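Local coordinates for protein putative acetyltransferase (Clostridium difficile, PDB 3DSB) that probably transfers an acyl group to a still unidentified acceptor, as expected of a GNAT-family acetyltransferase, at residues A[104-109]-A[135-140]; A[46-51]-A[55-60]. All blocks are in the same frame, centred on the assembly; numbering follows the deposited sequence. Where two conformers were deposited one is given.

Contact 1. Residues A[104-109]-A[135-140]; sequences YLFNYI and ATYESL
Asn-107 and Leu-140 are where the two backbones come closest, their CA atoms 7.9 Å apart, so side chains alone bridge the gap between the segments. Residues 104-109 are regular helix throughout, part of helix 101-115, which packs on strands of the GNAT-type sheet. Residues 135-138 are also helical, in helix 133-138, which follows strand 119-127; Leu-140, after this helix, has its N bonded to Tyr-137 O.

Leu-140 sets its isobutyl group between two neighbours on the facing helix. Its CD1 methyl lies over one face of the Phe-106 ring, 4.0 Å from the centroid and 23° off the ring normal, a CH-pi contact displaced toward the CG and CD2 side. The other methyl, CD2, meets the amide of Asn-107, 3.8 Å from OD1. That amide reaches across because Asn-107 holds CG beside its backbone N, opposite the carbonyl carbon (chi1 -76°). The far end of Phe-106 belongs to Tyr-137: CZ of the phenyl ring is 3.9 Å from Tyr-137 CE1. The planes are inclined by 32° with centroids 5.9 Å apart, so the rings meet obliquely.

A phenylalanine suits this place because its flat apolar ring can take a methyl on one face and an aromatic neighbour meeting it obliquely near CZ, while its other contacts include Met-122 and Leu-124 of the sheet. Tyr-137 also meets the ring of Tyr-150 of the second subunit, which carries the aromatic packing on to the dimer partner. Lys-110, on the same helix as Asn-107, bonds through NZ to Leu-140 O and weakly to Asn-107 OD1. Across the two segments the chemistry is therefore dispersion and CH-pi attraction, which depends on fit, while the lysine adds a directional link between them.

Contact 2. Residues A[46-51]-A[55-60]; sequences KALLLD and GKYHVY
Leu-48 turns CG away from its backbone N (chi1 -157°), and Tyr-57 holds CG beside its own N, anti to its carbonyl carbon (chi1 -62°); these torsions bring the leucine methyls obliquely against the CD2/CE2 part of the ring and the hydroxyl. In the Leu-48 conformer described, one of two, CD2 touches Tyr-57 CE2 at 3.6 Å, and CD1 lies 3.6 Å from Tyr-57 OH; the other conformer may differ. Leu-49 crosses the same side chain at about a right angle and brings its CD2 within 3.7 Å of Tyr-57 CD2, a ring atom both leucines share. Tyrosine suits the place because its body is apolar while its hydroxyl can bond beyond the leucines, to Asp-78 of the second subunit.

The backbones are joined through a water. It donates to Leu-48 O at 2.7 Å, which also accepts from Asp-51 N, and to Gly-55 O at 2.7 Å, near the end of the helix and just before the strand. Glycine suits position 55 because its backbone conformation would press a CB against the preceding carbonyl O, and Leu-48 CD2 packs against its peptide.

The segment axes of 46-50 and 56-60 are nearly perpendicular (93°), 8.4 Å apart at closest approach. In the connecting turn Asp-51 forms salt bridges with Arg-53 and Lys-54, and with Arg-53 of the second subunit. Helix 38-50 packs on the face of the GNAT-type sheet opposite helix 101-115. Strand 56-62 lies between 7-11 and 65-77; Met-71 touches both Leu-48 and Tyr-57, while helix 17-32 adds Leu-17 against Leu-49 and Ile-20 against Tyr-57.

In the fold
Contact 2 comes first along the chain and closes before contact 1 opens; their centres lie 20 Å apart, on opposite sides of the chain's centre. Strand 56-62 links them. Tyr-57 faces helix 38-50, whereas His-58 and Tyr-60 pack against helix 101-115, with Ile-109 CD1 4.0 Å from His-58 ND1 and Leu-105 CD2 4.1 Å from Tyr-60 CB. Alternate residues of one strand thus serve helices on the two faces of the mixed sheet, the layered build of a GNAT domain. Both contacts reach the second subunit, contact 1 through Tyr-150 and contact 2 through Asp-78, so residues of both also take part in the packing of the two subunits.

Contact 1. Residues A[104-109]-A[135-140]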
ATOM      1  N   TYR A 104     -15.372   2.328  17.403  1.00 16.11           N
ATOM      2  CA  TYR A 104     -16.485   2.425  16.447  1.00 16.96           C
ATOM      3  C   TYR A 104     -15.930   2.573  15.025  1.00 16.01           C
ATOM      4  O   TYR A 104     -16.437   1.944  14.066  1.00 16.04           O
ATOM      5  CB  TYR A 104     -17.411   3.614  16.735  1.00 17.34           C
ATOM      6  CG  TYR A 104     -18.366   3.458  17.889  1.00 19.62           C
ATOM      7  CD1 TYR A 104     -19.207   2.358  17.976  1.00 20.23           C
ATOM      8  CD2 TYR A 104     -18.410   4.427  18.886  1.00 19.22           C
ATOM      9  CE1 TYR A 104     -20.090   2.227  19.067  1.00 21.82           C
ATOM     10  CE2 TYR A 104     -19.283   4.318  19.973  1.00 20.73           C
ATOM     11  CZ  TYR A 104     -20.102   3.211  20.055  1.00 21.65           C
ATOM     12  OH  TYR A 104     -20.959   3.105  21.152  1.00 23.73           O
ATOM     13  N   LEU A 105     -14.923   3.431  14.870  1.00 15.09           N
ATOM     14  CA  LEU A 105     -14.339   3.644  13.529  1.00 14.87           C
ATOM     15  C   LEU A 105     -13.630   2.401  13.046  1.00 15.08           C
ATOM     16  O   LEU A 105     -13.803   1.975  11.913  1.00 13.57           O
ATOM     17  CB  LEU A 105     -13.368   4.833  13.554  1.00 15.32           C
ATOM     18  CG  LEU A 105     -14.048   6.197  13.690  1.00 17.30           C
ATOM     19  CD1 LEU A 105     -12.987   7.242  13.875  1.00 19.01           C
ATOM     20  CD2 LEU A 105     -14.913   6.473  12.464  1.00 18.73           C
ATOM     21  N   PHE A 106     -12.814   1.810  13.911  1.00 14.45           N
ATOM     22  CA  PHE A 106     -12.039   0.645  13.490  1.00 14.88           C
ATOM     23  C   PHE A 106     -12.967  -0.516  13.111  1.00 14.42           C
ATOM     24  O   PHE A 106     -12.756  -1.219  12.108  1.00 15.32           O
ATOM     25  CB  PHE A 106     -11.112   0.266  14.638  1.00 17.11           C
ATOM     26  CG  PHE A 106      -9.747  -0.041  14.198  1.00 17.94           C
ATOM     27  CD1 PHE A 106      -8.758   0.946  14.163  1.00 19.74           C
ATOM     28  CD2 PHE A 106      -9.435  -1.330  13.817  1.00 23.49           C
ATOM     29  CE1 PHE A 106      -7.436   0.642  13.698  1.00 22.06           C
ATOM     30  CE2 PHE A 106      -8.161  -1.650  13.383  1.00 23.46           C
ATOM     31  CZ  PHE A 106      -7.160  -0.661  13.321  1.00 22.59           C
ATOM     32  N   ASN A 107     -14.003  -0.723  13.922  1.00 14.60           N
ATOM     33  CA  ASN A 107     -14.953  -1.797  13.643  1.00 15.06           C
ATOM     34  C   ASN A 107     -15.803  -1.513  12.415  1.00 14.66           C
ATOM     35  O   ASN A 107     -16.217  -2.442  11.699  1.00 16.43           O
ATOM     36  CB  ASN A 107     -15.773  -2.112  14.897  1.00 15.49           C
ATOM     37  CG  ASN A 107     -14.975  -2.917  15.905  1.00 19.60           C
ATOM     38  OD1 ASN A 107     -14.188  -3.774  15.519  1.00 22.95           O
ATOM     39  ND2 ASN A 107     -15.141  -2.618  17.193  1.00 21.55           N
ATOM     40  N   TYR A 108     -16.060  -0.234  12.142  1.00 14.92           N
ATOM     41  CA  TYR A 108     -16.741   0.143  10.909  1.00 15.38           C
ATOM     42  C   TYR A 108     -15.934  -0.298   9.682  1.00 15.34           C
ATOM     43  O   TYR A 108     -16.487  -0.847   8.737  1.00 14.96           O
ATOM     44  CB  TYR A 108     -16.941   1.670  10.882  1.00 17.02           C
ATOM     45  CG  TYR A 108     -17.878   2.182   9.797  1.00 18.07           C
ATOM     46  CD1 TYR A 108     -19.245   2.266  10.055  1.00 20.65           C
ATOM     47  CD2 TYR A 108     -17.406   2.608   8.547  1.00 19.72           C
ATOM     48  CE1 TYR A 108     -20.134   2.721   9.127  1.00 21.81           C
ATOM     49  CE2 TYR A 108     -18.340   3.073   7.568  1.00 20.67           C
ATOM     50  CZ  TYR A 108     -19.691   3.126   7.891  1.00 20.59           C
ATOM     51  OH  TYR A 108     -20.658   3.585   6.973  1.00 23.50           O
ATOM     52  N   ILE A 109     -14.634  -0.078   9.702  1.00 13.88           N
ATOM     53  CA  ILE A 109     -13.791  -0.488   8.579  1.00 13.44           C
ATOM     54  C   ILE A 109     -13.703  -2.024   8.533  1.00 14.15           C
ATOM     55  O   ILE A 109     -13.748  -2.612   7.447  1.00 14.38           O
ATOM     56  CB  ILE A 109     -12.407   0.190   8.651  1.00 14.38           C
ATOM     57  CG1 ILE A 109     -12.559   1.725   8.704  1.00 13.97           C
ATOM     58  CG2 ILE A 109     -11.515  -0.305   7.510  1.00 15.00           C
ATOM     59  CD1 ILE A 109     -13.367   2.344   7.605  1.00 16.67           C
ATOM     60  N   ALA A 135      -1.111  -4.122  21.988  1.00 22.74           N
ATOM     61  CA  ALA A 135      -2.288  -4.397  22.818  1.00 22.56           C
ATOM     62  C   ALA A 135      -3.544  -3.814  22.198  1.00 21.02           C
ATOM     63  O   ALA A 135      -4.603  -4.437  22.224  1.00 22.65           O
ATOM     64  CB  ALA A 135      -2.097  -3.839  24.237  1.00 23.86           C
ATOM     65  N   THR A 136      -3.432  -2.591  21.689  1.00 20.73           N
ATOM     66  CA  THR A 136      -4.568  -1.933  21.056  1.00 19.33           C
ATOM     67  C   THR A 136      -5.076  -2.739  19.863  1.00 19.14           C
ATOM     68  O   THR A 136      -6.271  -2.992  19.752  1.00 19.32           O
ATOM     69  CB  THR A 136      -4.194  -0.517  20.618  1.00 20.66           C
ATOM     70  OG1 THR A 136      -3.978   0.289  21.786  1.00 21.51           O
ATOM     71  CG2 THR A 136      -5.291   0.110  19.754  1.00 21.53           C
ATOM     72  N   TYR A 137      -4.171  -3.136  18.969  1.00 18.21           N
ATOM     73  CA  TYR A 137      -4.633  -3.894  17.799  1.00 18.33           C
ATOM     74  C   TYR A 137      -5.064  -5.305  18.134  1.00 18.96           C
ATOM     75  O   TYR A 137      -6.041  -5.830  17.566  1.00 17.74           O
ATOM     76  CB  TYR A 137      -3.585  -3.897  16.685  1.00 19.37           C
ATOM     77  CG  TYR A 137      -3.284  -2.507  16.223  1.00 20.29           C
ATOM     78  CD1 TYR A 137      -4.311  -1.576  16.009  1.00 19.00           C
ATOM     79  CD2 TYR A 137      -1.957  -2.107  16.018  1.00 20.99           C
ATOM     80  CE1 TYR A 137      -4.020  -0.279  15.605  1.00 21.86           C
ATOM     81  CE2 TYR A 137      -1.656  -0.831  15.602  1.00 22.09           C
ATOM     82  CZ  TYR A 137      -2.680   0.081  15.378  1.00 20.98           C
ATOM     83  OH  TYR A 137      -2.372   1.355  14.979  1.00 23.95           O
ATOM     84  N   GLU A 138      -4.352  -5.948  19.059  1.00 20.06           N
ATOM     85  CA  GLU A 138      -4.764  -7.291  19.486  1.00 22.63           C
ATOM     86  C   GLU A 138      -6.187  -7.327  20.021  1.00 21.58           C
ATOM     87  O   GLU A 138      -6.933  -8.260  19.774  1.00 21.88           O
ATOM     88  CB  GLU A 138      -3.828  -7.826  20.551  1.00 24.36           C
ATOM     89  CG  GLU A 138      -3.000  -8.959  20.051  1.00 29.42           C
ATOM     90  CD  GLU A 138      -1.672  -8.537  19.477  1.00 31.32           C
ATOM     91  OE1 GLU A 138      -0.661  -9.112  19.989  1.00 34.68           O
ATOM     92  OE2 GLU A 138      -1.644  -7.673  18.536  1.00 30.69           O
ATOM     93  N   SER A 139      -6.576  -6.286  20.737  1.00 22.25           N
ATOM     94  CA  SER A 139      -7.944  -6.222  21.261  1.00 22.76           C
ATOM     95  C   SER A 139      -8.983  -6.087  20.140  1.00 21.25           C
ATOM     96  O   SER A 139     -10.190  -6.319  20.355  1.00 22.65           O
ATOM     97  CB  SER A 139      -8.084  -5.094  22.285  1.00 22.87           C
ATOM     98  OG  SER A 139      -7.485  -5.487  23.508  1.00 29.12           O
ATOM     99  N   LEU A 140      -8.517  -5.679  18.957  1.00 19.20           N
ATOM    100  CA  LEU A 140      -9.373  -5.574  17.786  1.00 18.01           C
ATOM    101  C   LEU A 140      -9.190  -6.764  16.815  1.00 17.22           C
ATOM    102  O   LEU A 140      -9.612  -6.701  15.655  1.00 16.94           O
ATOM    103  CB  LEU A 140      -9.103  -4.241  17.074  1.00 17.73           C
ATOM    104  CG  LEU A 140      -9.640  -3.017  17.848  1.00 17.92           C
ATOM    105  CD1 LEU A 140      -8.837  -1.798  17.435  1.00 19.13           C
ATOM    106  CD2 LEU A 140     -11.113  -2.845  17.560  1.00 19.41           C
TER

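Contact 2. Residues A[46-51]-A[55-60]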
ATOM      1  N   LYS A  46      -6.549  17.264   0.423  1.00 12.89           N
ATOM      2  CA  LYS A  46      -7.429  17.660  -0.699  1.00 13.39           C
ATOM      3  C   LYS A  46      -7.336  16.639  -1.837  1.00 13.75           C
ATOM      4  O   LYS A  46      -8.357  16.234  -2.437  1.00 14.77           O
ATOM      5  CB  LYS A  46      -7.059  19.063  -1.197  1.00 15.16           C
ATOM      6  CG  LYS A  46      -7.938  19.544  -2.338  1.00 17.40           C
ATOM      7  CD  LYS A  46      -7.357  20.843  -2.913  1.00 25.18           C
ATOM      8  CE  LYS A  46      -8.336  21.457  -3.907  1.00 28.57           C
ATOM      9  NZ  LYS A  46      -7.877  22.817  -4.322  1.00 31.63           N
ATOM     10  N   ALA A  47      -6.102  16.242  -2.174  1.00 14.08           N
ATOM     11  CA  ALA A  47      -5.930  15.341  -3.307  1.00 15.32           C
ATOM     12  C   ALA A  47      -6.683  14.038  -3.034  1.00 14.28           C
ATOM     13  O   ALA A  47      -7.328  13.468  -3.923  1.00 17.00           O
ATOM     14  CB  ALA A  47      -4.441  15.064  -3.587  1.00 15.34           C
ATOM     15  N   LEU A  48      -6.599  13.552  -1.797  1.00 14.16           N
ATOM     16  CA  LEU A  48      -7.285  12.326  -1.446  0.50 14.55           C
ATOM     17  C   LEU A  48      -8.808  12.532  -1.490  1.00 15.40           C
ATOM     18  O   LEU A  48      -9.536  11.692  -2.025  1.00 15.16           O
ATOM     19  CB  LEU A  48      -6.781  11.865  -0.071  0.50 14.40           C
ATOM     20  CG  LEU A  48      -6.897  10.402   0.341  0.50 15.07           C
ATOM     21  CD1 LEU A  48      -6.012  10.180   1.582  0.50 15.08           C
ATOM     22  CD2 LEU A  48      -8.332  10.049   0.636  0.50 18.36           C
ATOM     23  N   LEU A  49      -9.291  13.652  -0.940  1.00 14.80           N
ATOM     24  CA  LEU A  49     -10.752  13.925  -0.971  1.00 15.73           C
ATOM     25  C   LEU A  49     -11.302  13.948  -2.391  1.00 17.30           C
ATOM     26  O   LEU A  49     -12.470  13.563  -2.601  1.00 18.87           O
ATOM     27  CB  LEU A  49     -11.078  15.222  -0.231  1.00 15.29           C
ATOM     28  CG  LEU A  49     -10.932  15.159   1.296  1.00 14.83           C
ATOM     29  CD1 LEU A  49     -10.954  16.573   1.858  1.00 15.14           C
ATOM     30  CD2 LEU A  49     -12.034  14.342   1.945  1.00 15.73           C
ATOM     31  N   LEU A  50     -10.463  14.392  -3.338  1.00 17.57           N
ATOM     32  CA  LEU A  50     -10.891  14.571  -4.721  1.00 19.27           C
ATOM     33  C   LEU A  50     -10.835  13.285  -5.522  1.00 19.36           C
ATOM     34  O   LEU A  50     -11.395  13.231  -6.633  1.00 22.22           O
ATOM     35  CB  LEU A  50     -10.023  15.622  -5.422  1.00 20.00           C
ATOM     36  CG  LEU A  50     -10.327  17.069  -5.070  1.00 23.95           C
ATOM     37  CD1 LEU A  50      -9.199  17.975  -5.561  1.00 25.90           C
ATOM     38  CD2 LEU A  50     -11.695  17.472  -5.692  1.00 26.30           C
ATOM     39  N   ASP A  51     -10.178  12.247  -4.994  1.00 19.26           N
ATOM     40  CA  ASP A  51      -9.946  11.041  -5.775  1.00 19.24           C
ATOM     41  C   ASP A  51     -10.118   9.789  -4.963  1.00 19.38           C
ATOM     42  O   ASP A  51      -9.205   9.353  -4.286  1.00 18.63           O
ATOM     43  CB  ASP A  51      -8.567  11.096  -6.420  1.00 20.30           C
ATOM     44  CG  ASP A  51      -8.334   9.971  -7.380  1.00 21.23           C
ATOM     45  OD1 ASP A  51      -9.282   9.182  -7.654  1.00 23.10           O
ATOM     46  OD2 ASP A  51      -7.171   9.883  -7.859  1.00 25.33           O
ATOM     47  N   GLY A  55      -7.960   6.201  -2.043  1.00 17.89           N
ATOM     48  CA  GLY A  55      -8.280   5.872  -0.647  1.00 16.18           C
ATOM     49  C   GLY A  55      -9.508   6.648  -0.211  1.00 15.22           C
ATOM     50  O   GLY A  55     -10.127   7.383  -1.010  1.00 14.87           O
ATOM     51  N   LYS A  56      -9.876   6.485   1.047  1.00 13.13           N
ATOM     52  CA  LYS A  56     -11.075   7.129   1.587  1.00 13.17           C
ATOM     53  C   LYS A  56     -10.886   7.570   3.032  1.00 10.97           C
ATOM     54  O   LYS A  56     -10.296   6.826   3.843  1.00 10.86           O
ATOM     55  CB  LYS A  56     -12.267   6.159   1.563  1.00 14.89           C
ATOM     56  CG  LYS A  56     -12.627   5.550   0.242  1.00 21.10           C
ATOM     57  CD  LYS A  56     -13.384   6.474  -0.676  1.00 27.37           C
ATOM     58  CE  LYS A  56     -13.911   5.637  -1.850  1.00 31.63           C
ATOM     59  NZ  LYS A  56     -12.829   4.684  -2.397  1.00 34.23           N
ATOM     60  N   TYR A  57     -11.392   8.766   3.362  1.00 11.29           N
ATOM     61  CA  TYR A  57     -11.643   9.162   4.738  1.00 11.69           C
ATOM     62  C   TYR A  57     -13.078   8.878   5.083  1.00 11.82           C
ATOM     63  O   TYR A  57     -13.994   9.127   4.272  1.00 11.94           O
ATOM     64  CB  TYR A  57     -11.436  10.656   4.942  1.00 12.75           C
ATOM     65  CG  TYR A  57     -10.054  11.168   4.686  1.00 12.21           C
ATOM     66  CD1 TYR A  57      -9.074  11.068   5.652  1.00 13.31           C
ATOM     67  CD2 TYR A  57      -9.780  11.906   3.532  1.00 14.26           C
ATOM     68  CE1 TYR A  57      -7.786  11.620   5.421  1.00 12.92           C
ATOM     69  CE2 TYR A  57      -8.538  12.431   3.284  1.00 14.35           C
ATOM     70  CZ  TYR A  57      -7.537  12.302   4.245  1.00 12.09           C
ATOM     71  OH  TYR A  57      -6.306  12.843   3.952  1.00 14.45           O
ATOM     72  N   HIS A  58     -13.279   8.411   6.316  1.00 11.94           N
ATOM     73  CA  HIS A  58     -14.600   8.413   6.942  1.00 13.55           C
ATOM     74  C   HIS A  58     -14.478   9.264   8.196  1.00 12.44           C
ATOM     75  O   HIS A  58     -13.435   9.250   8.883  1.00 13.13           O
ATOM     76  CB  HIS A  58     -15.073   7.001   7.319  1.00 15.00           C
ATOM     77  CG  HIS A  58     -15.406   6.145   6.139  1.00 14.46           C
ATOM     78  ND1 HIS A  58     -14.434   5.525   5.379  1.00 14.99           N
ATOM     79  CD2 HIS A  58     -16.592   5.851   5.546  1.00 16.64           C
ATOM     80  CE1 HIS A  58     -15.010   4.860   4.388  1.00 18.15           C
ATOM     81  NE2 HIS A  58     -16.315   5.047   4.460  1.00 18.40           N
ATOM     82  N   VAL A  59     -15.556   9.970   8.520  1.00 12.70           N
ATOM     83  CA  VAL A  59     -15.584  10.806   9.699  1.00 13.28           C
ATOM     84  C   VAL A  59     -16.774  10.403  10.570  1.00 13.94           C
ATOM     85  O   VAL A  59     -17.825   9.934  10.077  1.00 14.64           O
ATOM     86  CB  VAL A  59     -15.707  12.310   9.314  1.00 13.28           C
ATOM     87  CG1 VAL A  59     -14.406  12.794   8.694  1.00 13.68           C
ATOM     88  CG2 VAL A  59     -16.907  12.580   8.344  1.00 13.16           C
ATOM     89  N   TYR A  60     -16.535  10.564  11.871  1.00 12.73           N
ATOM     90  CA  TYR A  60     -17.566  10.357  12.904  1.00 13.17           C
ATOM     91  C   TYR A  60     -18.135  11.730  13.253  1.00 13.32           C
ATOM     92  O   TYR A  60     -17.391  12.648  13.549  1.00 13.21           O
ATOM     93  CB  TYR A  60     -16.914   9.699  14.107  1.00 14.84           C
ATOM     94  CG  TYR A  60     -17.846   9.193  15.182  1.00 14.94           C
ATOM     95  CD1 TYR A  60     -18.114   7.827  15.307  1.00 16.85           C
ATOM     96  CD2 TYR A  60     -18.400  10.072  16.109  1.00 15.32           C
ATOM     97  CE1 TYR A  60     -18.964   7.344  16.319  1.00 17.96           C
ATOM     98  CE2 TYR A  60     -19.207   9.610  17.115  1.00 18.36           C
ATOM     99  CZ  TYR A  60     -19.473   8.257  17.227  1.00 17.40           C
ATOM    100  OH  TYR A  60     -20.288   7.828  18.245  1.00 21.54           O
TER
HETATM  101  O   HOH W   1     -11.344   9.801  -1.183  1.00 14.31           O